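Orotidine 5'-phosphate decarboxylase (PDB 4LUI) catalyses the decarboxylation of orotidine 5'-monophosphate to uridine 5'-monophosphate, the last step of de novo UMP biosynthesis. Local coordinates at residues B[40-54]-B[68-80]. Sequence-based numbering, arbitrary orientation.
Sequences VEDVKDYVDAIKVGY and IKKLCNKEVIADF
Lys51 first extends away from its own backbone N (chi1 -175°), then folds at chi3 and chi4, which carries its NZ across to the carboxylate of Asp79. There Lys51 NZ meets Asp79 OD2 at 2.8 Å, on the lone pair turned away from OD1. OD1 is salt-bridged to Lys81, so the carboxylate is held by a lysine at each oxygen. Strands 49-53 and 75-80, which carry the Lys51-Asp79 pair, run parallel: Ile50 N donates to Glu75 O, Ile50 O accepts from Ile77 N, and Val52 repeats the pattern with Ile77 O and Asp79 N. On the sheet face of Ile50 and Val52, Val52 CG1 meets Ile68 CD1 tip to tip at 3.8 Å, while Ile50 CD1 rests on Cys72 SG at 3.6 Å. At the strands' N-terminal end, Lys74 NZ joins two carbonyls, Lys44 O at 2.6 Å and Val47 O at 2.8 Å. At the other end the Tyr54 and Phe80 rings form an offset stack (centroids 3.9 Å apart), and Tyr54 also stacks on Tyr54 of the second subunit. The arrangement exemplifies the right-handed beta-alpha-beta crossover joining neighbouring parallel strands of a TIM barrel; here Lys51 and Asp79 probably line the substrate site beside Lys81, the likely proton donor.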
loop_
_atom_site.group_PDB
_atom_site.type_symbol
_atom_site.label_atom_id
_atom_site.label_comp_id
_atom_site.label_asym_id
_atom_site.label_seq_id
_atom_site.Cartn_x
_atom_site.Cartn_y
_atom_site.Cartn_z
ATOM N N VAL B 40 -21.055 5.980 -9.029
ATOM C CA VAL B 40 -20.448 5.904 -10.359
ATOM C C VAL B 40 -21.475 6.117 -11.470
ATOM O O VAL B 40 -21.258 6.924 -12.380
ATOM C CB VAL B 40 -19.706 4.566 -10.575
ATOM C CG1 VAL B 40 -19.307 4.412 -12.037
ATOM C CG2 VAL B 40 -18.477 4.489 -9.685
ATOM N N GLU B 41 -22.597 5.406 -11.392
ATOM C CA GLU B 41 -23.656 5.554 -12.381
ATOM C C GLU B 41 -24.152 6.993 -12.434
ATOM O O GLU B 41 -24.462 7.523 -13.506
ATOM C CB GLU B 41 -24.819 4.606 -12.061
ATOM C CG GLU B 41 -26.069 4.826 -12.913
ATOM C CD GLU B 41 -25.942 4.245 -14.309
ATOM O OE1 GLU B 41 -24.898 3.622 -14.607
ATOM O OE2 GLU B 41 -26.893 4.406 -15.106
ATOM N N ASP B 42 -24.212 7.629 -11.268
ATOM C CA ASP B 42 -24.794 8.963 -11.153
ATOM C C ASP B 42 -23.867 10.056 -11.707
ATOM O O ASP B 42 -24.352 11.036 -12.290
ATOM C CB ASP B 42 -25.151 9.256 -9.687
ATOM C CG ASP B 42 -26.391 10.134 -9.542
ATOM O OD1 ASP B 42 -27.319 10.001 -10.370
ATOM O OD2 ASP B 42 -26.443 10.956 -8.598
ATOM N N VAL B 43 -22.551 9.879 -11.545
ATOM C CA VAL B 43 -21.586 10.935 -11.898
ATOM C C VAL B 43 -20.848 10.728 -13.224
ATOM O O VAL B 43 -20.082 11.594 -13.641
ATOM C CB VAL B 43 -20.522 11.129 -10.803
ATOM C CG1 VAL B 43 -21.190 11.275 -9.434
ATOM C CG2 VAL B 43 -19.533 9.962 -10.815
ATOM N N LYS B 44 -21.098 9.607 -13.895
ATOM C CA LYS B 44 -20.274 9.191 -15.038
ATOM C C LYS B 44 -20.168 10.216 -16.175
ATOM O O LYS B 44 -19.169 10.250 -16.889
ATOM C CB LYS B 44 -20.760 7.846 -15.586
ATOM C CG LYS B 44 -22.198 7.872 -16.058
ATOM C CD LYS B 44 -22.673 6.512 -16.550
ATOM C CE LYS B 44 -24.081 6.616 -17.117
ATOM N NZ LYS B 44 -24.573 5.323 -17.668
ATOM N N ASP B 45 -21.183 11.057 -16.339
ATOM C CA ASP B 45 -21.179 12.029 -17.430
ATOM C C ASP B 45 -20.377 13.296 -17.117
ATOM O O ASP B 45 -20.169 14.136 -17.994
ATOM C CB ASP B 45 -22.613 12.418 -17.817
ATOM C CG ASP B 45 -23.392 11.267 -18.422
ATOM O OD1 ASP B 45 -22.780 10.390 -19.065
ATOM O OD2 ASP B 45 -24.632 11.250 -18.264
ATOM N N TYR B 46 -19.937 13.445 -15.873
ATOM C CA TYR B 46 -19.231 14.660 -15.468
ATOM C C TYR B 46 -17.796 14.428 -15.021
ATOM O O TYR B 46 -16.977 15.345 -15.052
ATOM C CB TYR B 46 -19.998 15.369 -14.359
ATOM C CG TYR B 46 -21.302 15.916 -14.852
ATOM C CD1 TYR B 46 -21.334 17.045 -15.655
ATOM C CD2 TYR B 46 -22.498 15.286 -14.550
ATOM C CE1 TYR B 46 -22.536 17.547 -16.126
ATOM C CE2 TYR B 46 -23.699 15.779 -15.015
ATOM C CZ TYR B 46 -23.712 16.908 -15.802
ATOM O OH TYR B 46 -24.910 17.399 -16.262
ATOM N N VAL B 47 -17.486 13.211 -14.595
ATOM C CA VAL B 47 -16.130 12.909 -14.163
ATOM C C VAL B 47 -15.348 12.304 -15.311
ATOM O O VAL B 47 -15.920 11.676 -16.200
ATOM C CB VAL B 47 -16.104 11.953 -12.939
ATOM C CG1 VAL B 47 -16.926 12.539 -11.808
ATOM C CG2 VAL B 47 -16.628 10.566 -13.323
ATOM N N ASP B 48 -14.035 12.509 -15.298
ATOM C CA ASP B 48 -13.183 11.986 -16.358
ATOM C C ASP B 48 -12.465 10.724 -15.897
ATOM O O ASP B 48 -12.034 9.912 -16.719
ATOM C CB ASP B 48 -12.162 13.039 -16.788
ATOM C CG ASP B 48 -12.827 14.264 -17.355
ATOM O OD1 ASP B 48 -13.438 14.149 -18.444
ATOM O OD2 ASP B 48 -12.767 15.333 -16.715
ATOM N N ALA B 49 -12.344 10.567 -14.584
ATOM C CA ALA B 49 -11.659 9.409 -14.013
ATOM C C ALA B 49 -12.224 9.069 -12.646
ATOM O O ALA B 49 -12.771 9.930 -11.962
ATOM C CB ALA B 49 -10.151 9.665 -13.905
ATOM N N ILE B 50 -12.079 7.809 -12.253
ATOM C CA ILE B 50 -12.500 7.367 -10.928
ATOM C C ILE B 50 -11.311 6.715 -10.241
ATOM O O ILE B 50 -10.672 5.833 -10.823
ATOM C CB ILE B 50 -13.665 6.363 -11.016
ATOM C CG1 ILE B 50 -14.878 7.025 -11.691
ATOM C CG2 ILE B 50 -14.038 5.853 -9.617
ATOM C CD1 ILE B 50 -16.011 6.091 -11.981
ATOM N N LYS B 51 -11.006 7.161 -9.022
ATOM C CA LYS B 51 -9.890 6.624 -8.241
ATOM C C LYS B 51 -10.443 5.796 -7.082
ATOM O O LYS B 51 -11.264 6.280 -6.290
ATOM C CB LYS B 51 -9.008 7.777 -7.724
ATOM C CG LYS B 51 -7.730 7.349 -6.990
ATOM C CD LYS B 51 -6.831 8.544 -6.608
ATOM C CE LYS B 51 -7.392 9.353 -5.435
ATOM N NZ LYS B 51 -7.397 8.589 -4.151
ATOM N N VAL B 52 -9.999 4.547 -6.991
ATOM C CA VAL B 52 -10.457 3.658 -5.936
ATOM C C VAL B 52 -9.272 3.221 -5.092
ATOM O O VAL B 52 -8.153 3.064 -5.602
ATOM C CB VAL B 52 -11.196 2.423 -6.483
ATOM C CG1 VAL B 52 -12.502 2.838 -7.182
ATOM C CG2 VAL B 52 -10.303 1.625 -7.408
ATOM N N GLY B 53 -9.511 3.038 -3.802
ATOM C CA GLY B 53 -8.436 2.639 -2.909
ATOM C C GLY B 53 -8.692 1.309 -2.239
ATOM O O GLY B 53 -9.716 0.670 -2.460
ATOM N N TYR B 54 -7.754 0.899 -1.388
ATOM C CA TYR B 54 -7.888 -0.358 -0.663
ATOM C C TYR B 54 -9.104 -0.532 0.254
ATOM O O TYR B 54 -9.636 -1.636 0.343
ATOM C CB TYR B 54 -6.601 -0.665 0.107
ATOM C CG TYR B 54 -5.512 -1.276 -0.765
ATOM C CD1 TYR B 54 -5.787 -2.377 -1.567
ATOM C CD2 TYR B 54 -4.218 -0.774 -0.758
ATOM C CE1 TYR B 54 -4.812 -2.961 -2.345
ATOM C CE2 TYR B 54 -3.218 -1.364 -1.538
ATOM C CZ TYR B 54 -3.539 -2.455 -2.329
ATOM O OH TYR B 54 -2.590 -3.065 -3.132
ATOM N N ILE B 68 -17.202 -1.470 -11.825
ATOM C CA ILE B 68 -17.133 -0.031 -12.053
ATOM C C ILE B 68 -16.857 0.213 -13.537
ATOM O O ILE B 68 -17.384 1.162 -14.129
ATOM C CB ILE B 68 -16.078 0.655 -11.134
ATOM C CG1 ILE B 68 -16.618 0.763 -9.708
ATOM C CG2 ILE B 68 -15.719 2.044 -11.646
ATOM C CD1 ILE B 68 -15.615 1.257 -8.681
ATOM N N LYS B 69 -16.077 -0.683 -14.142
ATOM C CA LYS B 69 -15.774 -0.611 -15.570
ATOM C C LYS B 69 -16.936 -1.026 -16.479
ATOM O O LYS B 69 -17.062 -0.518 -17.593
ATOM C CB LYS B 69 -14.518 -1.417 -15.912
ATOM C CG LYS B 69 -13.227 -0.754 -15.474
ATOM C CD LYS B 69 -12.969 0.534 -16.246
ATOM C CE LYS B 69 -12.567 0.261 -17.682
ATOM N NZ LYS B 69 -12.016 1.477 -18.349
ATOM N N LYS B 70 -17.788 -1.937 -16.020
ATOM C CA LYS B 70 -18.964 -2.293 -16.807
ATOM C C LYS B 70 -19.906 -1.092 -16.893
ATOM O O LYS B 70 -20.818 -1.074 -17.720
ATOM C CB LYS B 70 -19.713 -3.480 -16.188
ATOM C CG LYS B 70 -19.027 -4.842 -16.293
ATOM C CD LYS B 70 -19.927 -5.938 -15.715
ATOM C CE LYS B 70 -19.178 -7.252 -15.509
ATOM N NZ LYS B 70 -19.892 -8.183 -14.572
ATOM N N LEU B 71 -19.665 -0.086 -16.052
ATOM C CA LEU B 71 -20.653 0.952 -15.771
ATOM C C LEU B 71 -20.420 2.322 -16.412
ATOM O O LEU B 71 -21.354 2.910 -16.947
ATOM C CB LEU B 71 -20.794 1.133 -14.257
ATOM C CG LEU B 71 -22.191 1.094 -13.648
ATOM C CD1 LEU B 71 -22.873 -0.231 -13.955
ATOM C CD2 LEU B 71 -22.114 1.322 -12.151
ATOM N N CYS B 72 -19.200 2.846 -16.344
ATOM C CA CYS B 72 -18.996 4.267 -16.656
ATOM C C CYS B 72 -18.173 4.571 -17.906
ATOM O O CYS B 72 -18.208 5.698 -18.411
ATOM C CB CYS B 72 -18.381 4.998 -15.463
ATOM S SG CYS B 72 -16.657 4.583 -15.143
ATOM N N ASN B 73 -17.427 3.581 -18.386
ATOM C CA ASN B 73 -16.557 3.741 -19.551
ATOM C C ASN B 73 -15.520 4.854 -19.397
ATOM O O ASN B 73 -15.049 5.421 -20.381
ATOM C CB ASN B 73 -17.381 3.950 -20.825
ATOM C CG ASN B 73 -16.671 3.445 -22.057
ATOM O OD1 ASN B 73 -15.772 2.609 -21.963
ATOM N ND2 ASN B 73 -17.069 3.947 -23.221
ATOM N N LYS B 74 -15.175 5.167 -18.152
ATOM C CA LYS B 74 -14.150 6.164 -17.875
ATOM C C LYS B 74 -12.957 5.486 -17.198
ATOM O O LYS B 74 -13.049 4.353 -16.721
ATOM C CB LYS B 74 -14.699 7.292 -16.989
ATOM C CG LYS B 74 -15.897 8.059 -17.576
ATOM C CD LYS B 74 -15.471 9.009 -18.685
ATOM C CE LYS B 74 -16.678 9.678 -19.359
ATOM N NZ LYS B 74 -17.240 10.814 -18.570
ATOM N N GLU B 75 -11.846 6.205 -17.163
ATOM C CA GLU B 75 -10.585 5.712 -16.635
ATOM C C GLU B 75 -10.688 5.376 -15.149
ATOM O O GLU B 75 -11.132 6.201 -14.364
ATOM C CB GLU B 75 -9.542 6.805 -16.840
ATOM C CG GLU B 75 -8.167 6.494 -16.335
ATOM C CD GLU B 75 -7.187 7.580 -16.716
ATOM O OE1 GLU B 75 -7.551 8.782 -16.619
ATOM O OE2 GLU B 75 -6.066 7.231 -17.136
ATOM N N VAL B 76 -10.259 4.180 -14.756
ATOM C CA VAL B 76 -10.264 3.805 -13.338
ATOM C C VAL B 76 -8.837 3.625 -12.835
ATOM O O VAL B 76 -8.070 2.828 -13.386
ATOM C CB VAL B 76 -11.077 2.525 -13.085
ATOM C CG1 VAL B 76 -10.955 2.076 -11.621
ATOM C CG2 VAL B 76 -12.535 2.760 -13.459
ATOM N N ILE B 77 -8.489 4.371 -11.792
ATOM C CA ILE B 77 -7.133 4.375 -11.240
ATOM C C ILE B 77 -7.137 3.751 -9.855
ATOM O O ILE B 77 -7.950 4.119 -9.014
ATOM C CB ILE B 77 -6.594 5.813 -11.095
ATOM C CG1 ILE B 77 -6.572 6.525 -12.453
ATOM C CG2 ILE B 77 -5.203 5.822 -10.449
ATOM C CD1 ILE B 77 -5.886 5.746 -13.553
ATOM N N ALA B 78 -6.243 2.795 -9.624
ATOM C CA ALA B 78 -6.164 2.132 -8.324
ATOM C C ALA B 78 -5.125 2.797 -7.439
ATOM O O ALA B 78 -3.921 2.714 -7.711
ATOM C CB ALA B 78 -5.851 0.662 -8.495
ATOM N N ASP B 79 -5.592 3.465 -6.388
ATOM C CA ASP B 79 -4.699 4.193 -5.504
ATOM C C ASP B 79 -4.230 3.230 -4.418
ATOM O O ASP B 79 -4.740 3.232 -3.293
ATOM C CB ASP B 79 -5.419 5.400 -4.911
ATOM C CG ASP B 79 -4.487 6.334 -4.163
ATOM O OD1 ASP B 79 -3.272 6.032 -4.069
ATOM O OD2 ASP B 79 -4.979 7.365 -3.657
ATOM N N PHE B 80 -3.263 2.388 -4.781
ATOM C CA PHE B 80 -2.841 1.286 -3.920
ATOM C C PHE B 80 -1.485 1.539 -3.262
ATOM O O PHE B 80 -0.980 0.678 -2.526
ATOM C CB PHE B 80 -2.774 0.004 -4.741
ATOM C CG PHE B 80 -4.119 -0.604 -5.036
ATOM C CD1 PHE B 80 -5.292 -0.010 -4.589
ATOM C CD2 PHE B 80 -4.202 -1.785 -5.761
ATOM C CE1 PHE B 80 -6.544 -0.588 -4.865
ATOM C CE2 PHE B 80 -5.438 -2.377 -6.029
ATOM C CZ PHE B 80 -6.615 -1.772 -5.586
HETATM O O HOH W 1 -14.787 12.333 -19.645
HETATM O O HOH W 2 -11.717 8.108 -19.374
HETATM O O HOH W 3 -5.668 2.831 -0.721
HETATM O O HOH W 4 -0.092 -1.994 -2.918
#